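PDB 1Q5N: 3-carboxy-cis,cis-muconate cycloisomerase from Acinetobacter calcoaceticus, which belongs to the fumarase/aspartase (lyase) superfamily of mostly helical, homotetrameric enzymes. Local coordinates for residues 150-155 and 359-363; 36-40 and 216-221; 133-137 and 177-181; 232-238 and 309-315. One frame throughout, in Å; residues are numbered along the deposited sequence.

Contact 1 of 4, residues 150-155 and 359-363; sequences QVMMGR and MHQNI
Two torsions bring the apolar groups of this contact together: M359 carries CG beside its backbone N (chi1 -72°) and runs extended beyond it, reaching Q150 and M152, whereas V151, with CG1 opposite its own N (chi1 175°), presents that methyl to I363. The M359 sulfur lies against the aliphatic part of Q150, SD to CG 3.6 Å, and its methyl CE comes 4.1 Å from M152 SD. I363 reaches out with its CD1, tight against V151 CG1 at 3.5 Å, and its CG1 meets the sulfur of M153 at 3.8 Å. Within 150-155, Q150 NE2 donates to V151 O at 3.0 Å, which fixes the amide next to M359. A water joins the two backbones, accepting from M153 N (2.9 Å) and donating to M359 O (3.0 Å). The contact thus sets helix 356-364 against the central strand of a small antiparallel sheet. At its far end the guanidinium of R155 has N362 CB near its plane; R155 also forms salt bridges with E268 and with E265 of the third subunit, and N362 ND2 bonds to E268. Direct adhesion is therefore apolar and sulfur-rich, while water and a shared carboxylate supply the polar links.

Contact 2 of 4, residues 36-40 and 216-221; sequences ALAQA and AYAKQL. Unlike the reference sequence in segment 36-40: A40 (reference Gln).
This is a helix-helix packing of helix 23-43 against helix 210-221, inside the largely helical lyase-family region of the chain, and small residues make it close. The short segments run 8.5 Å apart at closest approach with their directions at 125°, and the CA atoms of A40 and Y217 come within 5.1 Å. Such an approach rests on alanines on both sides. A40, which differs from the reference glutamine, sets its CB 3.5 Å from Y217 N and 3.8 Å from A216 CB, so a methyl group meets backbone as much as side chain. One turn earlier A36 points its CB at the other helix and touches L221 CD2 at 3.5 Å.

Y217 swings its ring across the first helix because its CG stands anti to the backbone N (chi1 174°). A36 C lies at the ring edge, in its plane, and CD1 of the ring is 3.7 Å from L37 CA. L221 CD1 of the tyrosine's own helix lies over one face, toward the rim. The hydroxyl of Y217 bonds to T116, which gives the buried polar end a partner and ties the ring to helix 110-146. Q220, on the partly exposed side of the contact, sends its OE1 to NE2 of Q43, further along helix 23-43. The chain of Q220 is bent at chi2 (-52°), and its aliphatic part keeps to the opposing backbone, with CG 3.8 Å from A36 O.

Contact 3 of 4, residues 133-137 and 177-181; sequences VQQCY and FKRDL
Segments 133-137 and 177-181 are helical and run nearly antiparallel, their directions 151° apart and their axes 9.3 Å from each other at closest approach. F177 lies across this interface with one face under C136: CB stands 3.8 Å from the ring centroid and only 18° off the normal, a CH-pi contact, whereas SG lies obliquely, 4.8 Å from the same centroid, as a sulfur-aromatic neighbour. Y137, its CG anti to the backbone N (chi1 180°), lies beside K178, both heading the same way, with CE1 3.4 Å from K178 CB. The K178 backbone at CA lies over one face of that ring, toward its rim. These packings join helices 110-146 and 166-191, two long members of the helical bundle that characterises the fumarase/aspartase superfamily; helix 235-261 backs F177 through V251 and M254, and helix 323-351 meets V133 and C136. L181 fills the next turn, where it and V133 extend antiparallel to each other. Its CD1 presses on V133 CG1 at 3.3 Å, tighter than usual for two carbons, and its CD2 meets Y137 CD2 at 3.9 Å. The amine of K178 turns away from this apolar surface to form a salt bridge with D182.

Contact 4 of 4, residues 232-238 and 309-315; sequences GERDRIV and IYQSMVQ
V238 stands roughly perpendicular to the Y310 side chain, with its methyl CG1 poised over one face of the tyrosine ring. The distance of CG1 from the ring centroid is 3.6 Å and the line between them lies 17° off the ring normal, which identifies a CH-pi contact. The second methyl, CG2, faces another way and meets M313: the two side chains pass obliquely, with CG2 3.6 Å from SD. M313 bends at chi2 and chi3, and this folds its methyl CE back to the helix start, 3.5 Å from D235 N. One turn before M313, I309 sets its CD1 3.8 Å from I237 CG2, the two isoleucines crossing almost perpendicularly.

The contact joins the N-terminal end of helix 235-261, where R234 occupies the N-cap position, to the C-terminal part of helix 290-311 and the type I turn from Q311 to V314. Both belong to the helical core, and the second subunit reaches them: Y310 OH bonds to S242 O and D235 pairs with R179 and R183, all of that subunit.

R234 runs transverse to Q315 with their flat groups 31° apart, the amide lying against the aliphatic part of the arginine (R234 CG to Q315 NE2 3.5 Å). That amide is fixed by its bond from NE2 to S312 O, 2.8 Å long and nearly straight at 162°. The guanidinium is gripped by salt bridges to E327 and D115. A water connects the two segments, donating to M313 O (2.8 Å) and G232 O and accepting from R234 N.

The four contacts are spread along an elongated chain, and none touches another. Contacts 1 and 2 lie on opposite sides of the chain's centre, 59 Å between centres, while contact 3 sits 9 Å from that centre, about 27 Å and 33 Å between centres from contacts 1 and 2. Contact 4 has its centre about 26 Å from those of contacts 2 and 3. In sequence, contact 3 is nested inside the loop closed by contact 2; contact 4 follows both and is nested within contact 1, whose span crosses those of contacts 2 and 3. Helix 110-146 leads directly into strand 151-156, linking contacts 3 and 1. Contacts 1 and 4 both touch the second subunit, so tertiary packing and tetramer assembly adjoin there.

Contact 1 of 4, residues 150-155 and 359-363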
loop_
_atom_site.group_PDB
_atom_site.type_symbol
_atom_site.label_atom_id
_atom_site.label_comp_id
_atom_site.label_asym_id
_atom_site.label_seq_id
_atom_site.Cartn_x
_atom_site.Cartn_y
_atom_site.Cartn_z
ATOM N N GLN A 150 12.225 -17.233 34.039
ATOM C CA GLN A 150 13.096 -16.075 33.997
ATOM C C GLN A 150 12.216 -14.805 34.053
ATOM O O GLN A 150 11.625 -14.382 33.030
ATOM C CB GLN A 150 13.910 -16.087 32.725
ATOM C CG GLN A 150 14.741 -14.846 32.578
ATOM C CD GLN A 150 15.656 -14.637 33.815
ATOM O OE1 GLN A 150 16.546 -15.462 34.084
ATOM N NE2 GLN A 150 15.420 -13.529 34.585
ATOM N N VAL A 151 12.109 -14.211 35.245
ATOM C CA VAL A 151 11.323 -12.995 35.424
ATOM C C VAL A 151 11.914 -11.736 34.719
ATOM O O VAL A 151 13.135 -11.555 34.661
ATOM C CB VAL A 151 11.152 -12.697 36.936
ATOM C CG1 VAL A 151 10.463 -11.386 37.100
ATOM C CG2 VAL A 151 10.291 -13.788 37.592
ATOM N N MET A 152 11.046 -10.886 34.171
ATOM C CA MET A 152 11.498 -9.645 33.498
ATOM C C MET A 152 10.303 -8.710 33.441
ATOM O O MET A 152 9.186 -9.124 33.751
ATOM C CB MET A 152 11.981 -9.923 32.078
ATOM C CG MET A 152 10.854 -10.484 31.223
ATOM S SD MET A 152 11.328 -10.735 29.509
ATOM C CE MET A 152 11.348 -8.958 28.942
ATOM N N MET A 153 10.495 -7.451 33.062
ATOM C CA MET A 153 9.325 -6.565 33.022
ATOM C C MET A 153 8.442 -6.669 31.772
ATOM O O MET A 153 8.936 -6.815 30.641
ATOM C CB MET A 153 9.777 -5.106 33.189
ATOM C CG MET A 153 10.384 -4.780 34.574
ATOM S SD MET A 153 9.177 -5.150 35.914
ATOM C CE MET A 153 7.755 -4.168 35.462
ATOM N N GLY A 154 7.130 -6.650 31.983
ATOM C CA GLY A 154 6.208 -6.594 30.851
ATOM C C GLY A 154 6.107 -5.080 30.581
ATOM O O GLY A 154 6.115 -4.251 31.519
ATOM N N ARG A 155 6.015 -4.689 29.314
ATOM C CA ARG A 155 5.981 -3.263 28.933
ATOM C C ARG A 155 4.794 -2.971 28.023
ATOM O O ARG A 155 4.543 -3.677 27.005
ATOM C CB ARG A 155 7.311 -2.889 28.221
ATOM C CG ARG A 155 8.563 -3.107 29.128
ATOM C CD ARG A 155 9.880 -3.157 28.353
ATOM N NE ARG A 155 11.058 -3.109 29.248
ATOM C CZ ARG A 155 11.885 -4.129 29.512
ATOM N NH1 ARG A 155 11.705 -5.331 28.962
ATOM N NH2 ARG A 155 12.927 -3.941 30.331
ATOM N N MET A 359 17.964 -8.097 33.410
ATOM C CA MET A 359 16.523 -8.236 33.599
ATOM C C MET A 359 16.154 -7.949 35.049
ATOM O O MET A 359 15.144 -7.272 35.340
ATOM C CB MET A 359 16.053 -9.630 33.235
ATOM C CG MET A 359 16.060 -9.881 31.763
ATOM S SD MET A 359 15.603 -11.613 31.358
ATOM C CE MET A 359 15.297 -11.560 29.549
ATOM N N HIS A 360 16.991 -8.447 35.964
ATOM C CA HIS A 360 16.741 -8.255 37.398
ATOM C C HIS A 360 16.867 -6.775 37.722
ATOM O O HIS A 360 16.015 -6.208 38.394
ATOM C CB HIS A 360 17.731 -9.067 38.252
ATOM C CG HIS A 360 17.703 -8.674 39.699
ATOM N ND1 HIS A 360 16.679 -9.058 40.552
ATOM C CD2 HIS A 360 18.465 -7.792 40.401
ATOM C CE1 HIS A 360 16.810 -8.421 41.704
ATOM N NE2 HIS A 360 17.881 -7.646 41.639
ATOM N N GLN A 361 17.947 -6.162 37.253
ATOM C CA GLN A 361 18.147 -4.736 37.424
ATOM C C GLN A 361 17.049 -3.846 36.868
ATOM O O GLN A 361 16.718 -2.869 37.491
ATOM C CB GLN A 361 19.403 -4.271 36.740
ATOM C CG GLN A 361 20.604 -4.558 37.531
ATOM C CD GLN A 361 21.630 -3.449 37.389
ATOM O OE1 GLN A 361 21.564 -2.644 36.424
ATOM N NE2 GLN A 361 22.594 -3.391 38.337
ATOM N N ASN A 362 16.487 -4.147 35.701
ATOM C CA ASN A 362 15.503 -3.243 35.194
ATOM C C ASN A 362 14.234 -3.373 36.004
ATOM O O ASN A 362 13.441 -2.426 36.076
ATOM C CB ASN A 362 15.300 -3.477 33.686
ATOM C CG ASN A 362 16.592 -3.259 32.919
ATOM O OD1 ASN A 362 17.424 -2.417 33.343
ATOM N ND2 ASN A 362 16.800 -4.012 31.814
ATOM N N ILE A 363 14.035 -4.532 36.643
ATOM C CA ILE A 363 12.865 -4.684 37.500
ATOM C C ILE A 363 13.010 -3.710 38.718
ATOM O O ILE A 363 12.000 -3.217 39.261
ATOM C CB ILE A 363 12.737 -6.137 38.030
ATOM C CG1 ILE A 363 12.240 -7.073 36.927
ATOM C CG2 ILE A 363 11.787 -6.212 39.231
ATOM C CD1 ILE A 363 12.446 -8.567 37.305
HETATM O O HOH W 1 13.243 -6.678 33.155
#

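Contact 2 of 4, residues 36-40 and 216-221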
loop_
_atom_site.group_PDB
_atom_site.type_symbol
_atom_site.label_atom_id
_atom_site.label_comp_id
_atom_site.label_asym_id
_atom_site.label_seq_id
_atom_site.Cartn_x
_atom_site.Cartn_y
_atom_site.Cartn_z
ATOM N N ALA A 36 5.138 -32.720 -18.998
ATOM C CA ALA A 36 3.967 -33.352 -18.415
ATOM C C ALA A 36 2.781 -33.307 -19.359
ATOM O O ALA A 36 1.965 -34.238 -19.389
ATOM C CB ALA A 36 3.615 -32.699 -17.088
ATOM N N LEU A 37 2.688 -32.214 -20.119
ATOM C CA LEU A 37 1.609 -32.013 -21.082
ATOM C C LEU A 37 1.653 -33.060 -22.229
ATOM O O LEU A 37 0.620 -33.603 -22.613
ATOM C CB LEU A 37 1.692 -30.600 -21.686
ATOM C CG LEU A 37 0.588 -30.311 -22.721
ATOM C CD1 LEU A 37 -0.757 -30.390 -22.048
ATOM C CD2 LEU A 37 0.783 -28.948 -23.346
ATOM N N ALA A 38 2.849 -33.290 -22.775
ATOM C CA ALA A 38 3.068 -34.244 -23.849
ATOM C C ALA A 38 2.787 -35.638 -23.307
ATOM O O ALA A 38 2.117 -36.432 -23.962
ATOM C CB ALA A 38 4.490 -34.153 -24.352
ATOM N N GLN A 39 3.263 -35.926 -22.104
ATOM C CA GLN A 39 3.007 -37.224 -21.528
ATOM C C GLN A 39 1.544 -37.487 -21.260
ATOM O O GLN A 39 1.057 -38.584 -21.523
ATOM C CB GLN A 39 3.762 -37.400 -20.229
ATOM C CG GLN A 39 5.238 -37.594 -20.410
ATOM C CD GLN A 39 5.903 -37.961 -19.084
ATOM O OE1 GLN A 39 6.470 -39.060 -18.949
ATOM N NE2 GLN A 39 5.820 -37.054 -18.083
ATOM N N ALA A 40 0.838 -36.491 -20.721
ATOM C CA ALA A 40 -0.572 -36.670 -20.408
ATOM C C ALA A 40 -1.363 -36.882 -21.675
ATOM O O ALA A 40 -2.303 -37.666 -21.683
ATOM C CB ALA A 40 -1.113 -35.473 -19.653
ATOM N N ALA A 216 -5.270 -35.914 -16.533
ATOM C CA ALA A 216 -3.997 -36.607 -16.617
ATOM C C ALA A 216 -2.813 -35.645 -16.503
ATOM O O ALA A 216 -1.714 -36.039 -16.123
ATOM C CB ALA A 216 -3.904 -37.396 -17.937
ATOM N N TYR A 217 -3.011 -34.389 -16.873
ATOM C CA TYR A 217 -1.928 -33.413 -16.760
ATOM C C TYR A 217 -1.721 -33.114 -15.257
ATOM O O TYR A 217 -0.610 -33.098 -14.766
ATOM C CB TYR A 217 -2.321 -32.162 -17.550
ATOM C CG TYR A 217 -1.394 -30.956 -17.439
ATOM C CD1 TYR A 217 -0.086 -31.002 -17.908
ATOM C CD2 TYR A 217 -1.881 -29.735 -16.951
ATOM C CE1 TYR A 217 0.713 -29.855 -17.905
ATOM C CE2 TYR A 217 -1.099 -28.594 -16.939
ATOM C CZ TYR A 217 0.191 -28.654 -17.421
ATOM O OH TYR A 217 0.933 -27.499 -17.451
ATOM N N ALA A 218 -2.808 -32.914 -14.531
ATOM C CA ALA A 218 -2.729 -32.640 -13.110
ATOM C C ALA A 218 -1.993 -33.800 -12.450
ATOM O O ALA A 218 -1.024 -33.612 -11.712
ATOM C CB ALA A 218 -4.141 -32.496 -12.528
ATOM N N LYS A 219 -2.447 -35.010 -12.748
ATOM C CA LYS A 219 -1.858 -36.222 -12.166
ATOM C C LYS A 219 -0.373 -36.354 -12.427
ATOM O O LYS A 219 0.383 -36.654 -11.520
ATOM C CB LYS A 219 -2.598 -37.422 -12.699
ATOM C CG LYS A 219 -2.370 -38.689 -11.952
ATOM C CD LYS A 219 -3.529 -39.636 -12.263
ATOM C CE LYS A 219 -4.866 -39.002 -11.796
ATOM N NZ LYS A 219 -6.069 -39.784 -12.254
ATOM N N GLN A 220 0.063 -36.109 -13.654
ATOM C CA GLN A 220 1.488 -36.187 -13.983
ATOM C C GLN A 220 2.348 -35.273 -13.122
ATOM O O GLN A 220 3.512 -35.550 -12.883
ATOM C CB GLN A 220 1.763 -35.759 -15.433
ATOM C CG GLN A 220 1.427 -36.740 -16.525
ATOM C CD GLN A 220 2.028 -38.107 -16.288
ATOM O OE1 GLN A 220 1.298 -39.102 -16.239
ATOM N NE2 GLN A 220 3.349 -38.166 -16.114
ATOM N N LEU A 221 1.787 -34.139 -12.721
ATOM C CA LEU A 221 2.535 -33.165 -11.953
ATOM C C LEU A 221 2.221 -33.280 -10.482
ATOM O O LEU A 221 2.806 -32.599 -9.666
ATOM C CB LEU A 221 2.188 -31.754 -12.448
ATOM C CG LEU A 221 2.599 -31.378 -13.859
ATOM C CD1 LEU A 221 1.859 -30.128 -14.260
ATOM C CD2 LEU A 221 4.115 -31.173 -13.929
#

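Contact 3 of 4, residues 133-137 and 177-181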
loop_
_atom_site.group_PDB
_atom_site.type_symbol
_atom_site.label_atom_id
_atom_site.label_comp_id
_atom_site.label_asym_id
_atom_site.label_seq_id
_atom_site.Cartn_x
_atom_site.Cartn_y
_atom_site.Cartn_z
ATOM N N VAL A 133 9.264 -22.584 9.365
ATOM C CA VAL A 133 8.330 -22.273 10.440
ATOM C C VAL A 133 8.329 -23.378 11.508
ATOM O O VAL A 133 8.239 -23.091 12.708
ATOM C CB VAL A 133 6.919 -22.089 9.902
ATOM C CG1 VAL A 133 5.931 -21.997 11.043
ATOM C CG2 VAL A 133 6.884 -20.842 9.029
ATOM N N GLN A 134 8.412 -24.631 11.052
ATOM C CA GLN A 134 8.430 -25.789 11.917
ATOM C C GLN A 134 9.668 -25.694 12.863
ATOM O O GLN A 134 9.545 -25.934 14.052
ATOM C CB GLN A 134 8.517 -27.053 11.041
ATOM C CG GLN A 134 8.527 -28.358 11.794
ATOM C CD GLN A 134 7.218 -28.582 12.576
ATOM O OE1 GLN A 134 6.124 -28.553 11.999
ATOM N NE2 GLN A 134 7.332 -28.815 13.892
ATOM N N GLN A 135 10.845 -25.377 12.334
ATOM C CA GLN A 135 12.016 -25.246 13.183
ATOM C C GLN A 135 11.895 -24.050 14.148
ATOM O O GLN A 135 12.338 -24.141 15.302
ATOM C CB GLN A 135 13.273 -25.056 12.359
ATOM C CG GLN A 135 13.636 -26.232 11.604
ATOM C CD GLN A 135 14.867 -25.956 10.822
ATOM O OE1 GLN A 135 15.977 -25.993 11.371
ATOM N NE2 GLN A 135 14.704 -25.644 9.536
ATOM N N CYS A 136 11.342 -22.930 13.659
ATOM C CA CYS A 136 11.132 -21.770 14.503
ATOM C C CYS A 136 10.202 -22.191 15.640
ATOM O O CYS A 136 10.459 -21.862 16.792
ATOM C CB CYS A 136 10.498 -20.582 13.719
ATOM S SG CYS A 136 11.700 -19.692 12.722
ATOM N N TYR A 137 9.121 -22.898 15.319
ATOM C CA TYR A 137 8.167 -23.362 16.340
ATOM C C TYR A 137 8.856 -24.238 17.431
ATOM O O TYR A 137 8.734 -23.989 18.639
ATOM C CB TYR A 137 7.077 -24.152 15.660
ATOM C CG TYR A 137 6.002 -24.715 16.572
ATOM C CD1 TYR A 137 5.371 -23.914 17.518
ATOM C CD2 TYR A 137 5.523 -26.022 16.384
ATOM C CE1 TYR A 137 4.301 -24.359 18.224
ATOM C CE2 TYR A 137 4.425 -26.496 17.098
ATOM C CZ TYR A 137 3.814 -25.668 18.005
ATOM O OH TYR A 137 2.675 -26.109 18.649
ATOM N N PHE A 177 3.475 -19.233 15.676
ATOM C CA PHE A 177 4.035 -20.073 14.631
ATOM C C PHE A 177 3.138 -21.317 14.379
ATOM O O PHE A 177 2.961 -21.745 13.225
ATOM C CB PHE A 177 5.444 -20.522 14.987
ATOM C CG PHE A 177 6.460 -19.461 14.822
ATOM C CD1 PHE A 177 6.556 -18.755 13.606
ATOM C CD2 PHE A 177 7.388 -19.212 15.816
ATOM C CE1 PHE A 177 7.593 -17.819 13.361
ATOM C CE2 PHE A 177 8.448 -18.267 15.592
ATOM C CZ PHE A 177 8.543 -17.575 14.349
ATOM N N LYS A 178 2.558 -21.869 15.444
ATOM C CA LYS A 178 1.707 -23.020 15.265
ATOM C C LYS A 178 0.485 -22.636 14.428
ATOM O O LYS A 178 0.090 -23.390 13.558
ATOM C CB LYS A 178 1.351 -23.626 16.642
ATOM C CG LYS A 178 -0.084 -23.740 16.976
ATOM C CD LYS A 178 -0.734 -25.019 16.515
ATOM C CE LYS A 178 -2.230 -24.879 16.844
ATOM N NZ LYS A 178 -3.067 -25.997 16.270
ATOM N N ARG A 179 -0.103 -21.464 14.650
ATOM C CA ARG A 179 -1.253 -21.072 13.815
ATOM C C ARG A 179 -0.812 -20.890 12.324
ATOM O O ARG A 179 -1.600 -21.112 11.392
ATOM C CB ARG A 179 -1.917 -19.801 14.365
ATOM C CG ARG A 179 -2.633 -20.012 15.653
ATOM C CD ARG A 179 -3.439 -18.769 16.027
ATOM N NE ARG A 179 -2.604 -17.584 16.334
ATOM C CZ ARG A 179 -1.915 -17.399 17.468
ATOM N NH1 ARG A 179 -1.927 -18.315 18.427
ATOM N NH2 ARG A 179 -1.248 -16.276 17.678
ATOM N N ASP A 180 0.446 -20.517 12.102
ATOM C CA ASP A 180 0.949 -20.395 10.754
ATOM C C ASP A 180 1.066 -21.779 10.094
ATOM O O ASP A 180 0.789 -21.933 8.897
ATOM C CB ASP A 180 2.320 -19.736 10.733
ATOM C CG ASP A 180 2.259 -18.261 11.084
ATOM O OD1 ASP A 180 1.208 -17.622 10.820
ATOM O OD2 ASP A 180 3.272 -17.739 11.609
ATOM N N LEU A 181 1.526 -22.756 10.866
ATOM C CA LEU A 181 1.632 -24.122 10.378
ATOM C C LEU A 181 0.207 -24.612 9.987
ATOM O O LEU A 181 0.028 -25.254 8.968
ATOM C CB LEU A 181 2.221 -25.011 11.468
ATOM C CG LEU A 181 3.658 -25.506 11.367
ATOM C CD1 LEU A 181 4.485 -24.892 10.275
ATOM C CD2 LEU A 181 4.263 -25.273 12.717
#

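Contact 4 of 4, residues 232-238 and 309-315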
loop_
_atom_site.group_PDB
_atom_site.type_symbol
_atom_site.label_atom_id
_atom_site.label_comp_id
_atom_site.label_asym_id
_atom_site.label_seq_id
_atom_site.Cartn_x
_atom_site.Cartn_y
_atom_site.Cartn_z
ATOM N N GLY A 232 -8.303 -15.888 -15.207
ATOM C CA GLY A 232 -8.728 -14.589 -14.719
ATOM C C GLY A 232 -9.115 -14.491 -13.263
ATOM O O GLY A 232 -9.221 -13.377 -12.781
ATOM N N GLU A 233 -9.311 -15.622 -12.563
ATOM C CA GLU A 233 -9.727 -15.613 -11.151
ATOM C C GLU A 233 -8.450 -15.924 -10.347
ATOM O O GLU A 233 -7.920 -17.048 -10.376
ATOM C CB GLU A 233 -10.840 -16.662 -10.940
ATOM C CG GLU A 233 -12.196 -16.317 -11.660
ATOM C CD GLU A 233 -12.057 -16.244 -13.205
ATOM O OE1 GLU A 233 -11.546 -17.217 -13.813
ATOM O OE2 GLU A 233 -12.440 -15.206 -13.810
ATOM N N ARG A 234 -7.965 -14.949 -9.596
ATOM C CA ARG A 234 -6.662 -15.154 -8.969
ATOM C C ARG A 234 -6.570 -15.317 -7.468
ATOM O O ARG A 234 -5.485 -15.158 -6.892
ATOM C CB ARG A 234 -5.718 -13.993 -9.407
ATOM C CG ARG A 234 -5.860 -13.569 -10.868
ATOM C CD ARG A 234 -5.409 -14.683 -11.829
ATOM N NE ARG A 234 -3.947 -14.885 -11.805
ATOM C CZ ARG A 234 -3.330 -15.940 -12.353
ATOM N NH1 ARG A 234 -4.033 -16.904 -12.961
ATOM N NH2 ARG A 234 -2.014 -16.036 -12.323
ATOM N N ASP A 235 -7.693 -15.606 -6.830
ATOM C CA ASP A 235 -7.718 -15.783 -5.389
ATOM C C ASP A 235 -6.665 -16.793 -4.900
ATOM O O ASP A 235 -6.103 -16.607 -3.841
ATOM C CB ASP A 235 -9.119 -16.226 -4.964
ATOM C CG ASP A 235 -9.555 -17.471 -5.702
ATOM O OD1 ASP A 235 -9.796 -17.399 -6.951
ATOM O OD2 ASP A 235 -9.604 -18.519 -5.035
ATOM N N ARG A 236 -6.347 -17.833 -5.662
ATOM C CA ARG A 236 -5.345 -18.783 -5.171
ATOM C C ARG A 236 -3.921 -18.181 -4.983
ATOM O O ARG A 236 -3.186 -18.560 -4.038
ATOM C CB ARG A 236 -5.262 -20.009 -6.090
ATOM C CG ARG A 236 -6.426 -20.957 -5.947
ATOM C CD ARG A 236 -6.446 -21.950 -7.140
ATOM N NE ARG A 236 -7.615 -22.840 -7.119
ATOM C CZ ARG A 236 -8.701 -22.699 -7.877
ATOM N NH1 ARG A 236 -8.802 -21.696 -8.749
ATOM N NH2 ARG A 236 -9.690 -23.571 -7.758
ATOM N N ILE A 237 -3.550 -17.254 -5.869
ATOM C CA ILE A 237 -2.258 -16.597 -5.810
ATOM C C ILE A 237 -2.221 -15.658 -4.579
ATOM O O ILE A 237 -1.248 -15.663 -3.781
ATOM C CB ILE A 237 -2.011 -15.741 -7.091
ATOM C CG1 ILE A 237 -1.972 -16.645 -8.345
ATOM C CG2 ILE A 237 -0.711 -14.944 -6.969
ATOM C CD1 ILE A 237 -0.939 -17.750 -8.301
ATOM N N VAL A 238 -3.281 -14.864 -4.435
ATOM C CA VAL A 238 -3.374 -13.909 -3.365
ATOM C C VAL A 238 -3.361 -14.631 -2.045
ATOM O O VAL A 238 -2.695 -14.197 -1.087
ATOM C CB VAL A 238 -4.666 -13.080 -3.505
ATOM C CG1 VAL A 238 -4.777 -12.041 -2.381
ATOM C CG2 VAL A 238 -4.645 -12.380 -4.849
ATOM N N ILE A 309 -0.450 -7.274 -4.838
ATOM C CA ILE A 309 -0.963 -8.571 -5.152
ATOM C C ILE A 309 -2.504 -8.497 -5.083
ATOM O O ILE A 309 -3.181 -9.080 -5.945
ATOM C CB ILE A 309 -0.243 -9.622 -4.220
ATOM C CG1 ILE A 309 0.185 -10.832 -5.042
ATOM C CG2 ILE A 309 -1.077 -10.042 -3.123
ATOM C CD1 ILE A 309 -0.914 -11.352 -5.820
ATOM N N TYR A 310 -3.061 -7.757 -4.109
ATOM C CA TYR A 310 -4.508 -7.566 -4.039
ATOM C C TYR A 310 -5.057 -6.729 -5.216
ATOM O O TYR A 310 -6.130 -7.055 -5.721
ATOM C CB TYR A 310 -4.911 -6.919 -2.719
ATOM C CG TYR A 310 -5.130 -7.948 -1.614
ATOM C CD1 TYR A 310 -6.347 -8.649 -1.501
ATOM C CD2 TYR A 310 -4.086 -8.268 -0.714
ATOM C CE1 TYR A 310 -6.516 -9.636 -0.537
ATOM C CE2 TYR A 310 -4.251 -9.263 0.251
ATOM C CZ TYR A 310 -5.451 -9.932 0.340
ATOM O OH TYR A 310 -5.576 -10.881 1.306
ATOM N N GLN A 311 -4.366 -5.659 -5.646
ATOM C CA GLN A 311 -4.849 -4.913 -6.819
ATOM C C GLN A 311 -4.841 -5.882 -8.042
ATOM O O GLN A 311 -5.680 -5.775 -8.909
ATOM C CB GLN A 311 -3.935 -3.764 -7.249
ATOM C CG GLN A 311 -3.818 -2.535 -6.430
ATOM C CD GLN A 311 -2.698 -1.642 -7.046
ATOM O OE1 GLN A 311 -2.845 -1.201 -8.198
ATOM N NE2 GLN A 311 -1.581 -1.413 -6.300
ATOM N N SER A 312 -3.879 -6.802 -8.120
ATOM C CA SER A 312 -3.824 -7.722 -9.231
ATOM C C SER A 312 -5.037 -8.644 -9.434
ATOM O O SER A 312 -5.113 -9.348 -10.441
ATOM C CB SER A 312 -2.549 -8.569 -9.171
ATOM O OG SER A 312 -1.477 -7.853 -9.757
ATOM N N MET A 313 -5.968 -8.655 -8.485
ATOM C CA MET A 313 -7.194 -9.463 -8.638
ATOM C C MET A 313 -8.100 -8.881 -9.698
ATOM O O MET A 313 -8.899 -9.611 -10.287
ATOM C CB MET A 313 -7.981 -9.513 -7.317
ATOM C CG MET A 313 -7.138 -10.209 -6.267
ATOM S SD MET A 313 -8.028 -11.220 -5.208
ATOM C CE MET A 313 -8.833 -12.339 -6.348
ATOM N N VAL A 314 -8.009 -7.569 -9.928
ATOM C CA VAL A 314 -8.910 -6.967 -10.914
ATOM C C VAL A 314 -8.321 -7.219 -12.314
ATOM O O VAL A 314 -7.453 -6.481 -12.765
ATOM C CB VAL A 314 -9.118 -5.452 -10.603
ATOM C CG1 VAL A 314 -10.134 -4.864 -11.612
ATOM C CG2 VAL A 314 -9.656 -5.282 -9.152
ATOM N N GLN A 315 -8.815 -8.267 -12.980
ATOM C CA GLN A 315 -8.273 -8.693 -14.269
ATOM C C GLN A 315 -9.348 -8.668 -15.346
ATOM O O GLN A 315 -10.474 -9.115 -15.107
ATOM C CB GLN A 315 -7.720 -10.130 -14.159
ATOM C CG GLN A 315 -6.775 -10.401 -12.993
ATOM C CD GLN A 315 -5.462 -11.070 -13.438
ATOM O OE1 GLN A 315 -5.430 -11.715 -14.479
ATOM N NE2 GLN A 315 -4.378 -10.919 -12.636
HETATM O O HOH W 2 -9.227 -12.360 -10.087
#